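Local coordinates for carbohydrate kinase, FGGY (PDB 3IFR), which probably phosphorylates D-xylulose, as expected of a xylulose kinase of the FGGY carbohydrate kinase family, at residues 283-288 against 296-301. Residues are numbered along the deposited sequence; the frame is centred on the assembly and turned at random.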
# COMPACT_ATOMS: atom_id res chain seq x y z
N ARG A 283 0.99 1.57 -16.23
CA ARG A 283 0.19 0.44 -15.77
C ARG A 283 0.35 0.19 -14.27
O ARG A 283 -0.52 -0.42 -13.63
CB ARG A 283 0.56 -0.80 -16.61
CG ARG A 283 0.23 -0.65 -18.10
CD ARG A 283 0.84 -1.74 -19.00
NE ARG A 283 2.18 -1.37 -19.43
CZ ARG A 283 3.00 -2.16 -20.13
NH1 ARG A 283 4.20 -1.71 -20.47
NH2 ARG A 283 2.64 -3.39 -20.50
N LEU A 284 1.44 0.72 -13.72
CA LEU A 284 1.98 0.33 -12.42
C LEU A 284 2.60 1.58 -11.83
O LEU A 284 3.23 2.36 -12.57
CB LEU A 284 3.08 -0.69 -12.63
CG LEU A 284 2.59 -2.08 -13.06
CD1 LEU A 284 3.75 -2.98 -13.41
CD2 LEU A 284 1.74 -2.71 -11.96
N TYR A 285 2.45 1.81 -10.53
CA TYR A 285 3.03 3.01 -9.91
C TYR A 285 4.41 2.72 -9.32
O TYR A 285 4.69 1.61 -8.90
CB TYR A 285 2.12 3.54 -8.80
CG TYR A 285 0.67 3.06 -8.87
CD1 TYR A 285 -0.23 3.64 -9.76
CD2 TYR A 285 0.20 2.04 -8.03
CE1 TYR A 285 -1.57 3.20 -9.82
CE2 TYR A 285 -1.13 1.60 -8.08
CZ TYR A 285 -2.00 2.18 -8.99
OH TYR A 285 -3.32 1.76 -9.06
N LEU A 286 5.25 3.73 -9.22
CA LEU A 286 6.56 3.52 -8.66
C LEU A 286 6.76 4.13 -7.26
O LEU A 286 6.15 5.14 -6.89
CB LEU A 286 7.59 4.03 -9.66
CG LEU A 286 9.07 3.72 -9.51
CD1 LEU A 286 9.44 2.20 -9.55
CD2 LEU A 286 9.80 4.49 -10.59
N ASP A 287 7.64 3.48 -6.48
CA ASP A 287 8.07 3.96 -5.16
C ASP A 287 9.53 3.57 -5.03
O ASP A 287 9.99 2.69 -5.74
CB ASP A 287 7.31 3.26 -4.03
CG ASP A 287 5.96 3.90 -3.73
OD1 ASP A 287 4.92 3.53 -4.35
OD2 ASP A 287 5.91 4.72 -2.80
N TYR A 288 10.25 4.20 -4.10
CA TYR A 288 11.54 3.68 -3.70
C TYR A 288 11.30 2.55 -2.73
O TYR A 288 10.38 2.61 -1.92
CB TYR A 288 12.37 4.74 -3.02
CG TYR A 288 12.78 5.86 -3.95
CD1 TYR A 288 13.92 5.76 -4.72
CD2 TYR A 288 12.02 7.03 -4.04
CE1 TYR A 288 14.30 6.78 -5.57
CE2 TYR A 288 12.40 8.06 -4.88
CZ TYR A 288 13.53 7.93 -5.65
OH TYR A 288 13.89 8.94 -6.48
N ALA A 296 10.47 -0.11 -5.90
CA ALA A 296 9.33 -0.97 -5.56
C ALA A 296 8.10 -0.68 -6.44
O ALA A 296 7.10 -0.16 -5.97
CB ALA A 296 8.97 -0.86 -4.06
N PRO A 297 8.18 -1.04 -7.73
CA PRO A 297 6.99 -0.85 -8.56
C PRO A 297 5.85 -1.58 -7.90
O PRO A 297 6.07 -2.67 -7.41
CB PRO A 297 7.36 -1.55 -9.88
CG PRO A 297 8.84 -1.58 -9.90
CD PRO A 297 9.29 -1.67 -8.45
N ASN A 298 4.66 -1.02 -7.89
CA ASN A 298 3.51 -1.66 -7.26
C ASN A 298 2.23 -1.36 -8.02
O ASN A 298 2.16 -0.45 -8.84
CB ASN A 298 3.33 -1.25 -5.77
CG ASN A 298 3.14 0.25 -5.61
OD1 ASN A 298 2.01 0.74 -5.40
ND2 ASN A 298 4.23 0.98 -5.75
N GLY A 299 1.21 -2.14 -7.71
CA GLY A 299 -0.06 -1.98 -8.35
C GLY A 299 -1.12 -2.39 -7.37
O GLY A 299 -0.86 -3.00 -6.35
N CYS A 300 -2.35 -2.08 -7.72
CA CYS A 300 -3.47 -2.25 -6.84
C CYS A 300 -4.59 -2.79 -7.72
O CYS A 300 -4.69 -2.39 -8.87
CB CYS A 300 -3.86 -0.88 -6.30
SG CYS A 300 -5.23 -0.95 -5.16
N MSE A 301 -5.39 -3.71 -7.23
CA MSE A 301 -6.63 -3.96 -7.93
C MSE A 301 -7.84 -3.66 -7.07
O MSE A 301 -7.98 -4.15 -5.94
CB MSE A 301 -6.72 -5.36 -8.45
CG MSE A 301 -5.85 -5.62 -9.63
SE MSE A 301 -5.35 -7.49 -9.34
CE MSE A 301 -7.17 -8.03 -8.56
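With chi1 at 59°, the amide of Asn298 stands between its own backbone N and carbonyl carbon and leans toward the chain of Asp287, whose CG in turn lies anti to its carbonyl carbon (chi1 -83°). The two flat groups meet at a slant: the carboxylate of Asp287 supplies an acceptor, and Asn298 ND2 donates to Asp287 OD1 at 3.0 Å, on its anti side and somewhat out of plane. A second, straighter bond runs from Asn298 ND2 back to Ala296 O, 3.1 Å away and in the amide plane. Asparagine suits the place because one NH2 group serves both acceptors, which fixes the rotation of the amide, while its OD1 lies in plane at the ring edge of Tyr285, 3.4 Å from CD2.

The backbones pair antiparallel around a single bridge: Tyr285 N donates to Asn298 O and Asn298 N to Tyr285 O, each at 2.8 Å. Farther along, Ala296 N donates to Asp287 O. The ring of Pro297 lies alongside Leu286, with Pro297 CG 3.8 Å from Leu286 CD1. Gly299, lacking a side chain, admits Leu284 CD2 to 4.1 Å from its CA. Tyrosine is long enough to span from Asn298 to Cys300: Tyr285 CE2 approaches Gly299 CA obliquely at 3.7 Å, and its OH reaches Cys300 CB.

A phosphate ion, probably from the crystallisation liquor, lies close to the Asn298 side chain and may mark a pocket; His246 of helix 245-252 touches both Asn298 and Asp287. Strand 298-301 is an outermost strand of the C-terminal domain's mixed sheet: its other edge pairs with strand 269-273, where Pro297, having no N-H, must accept through its O from Val273, and Leu284 packs on helix 372-397.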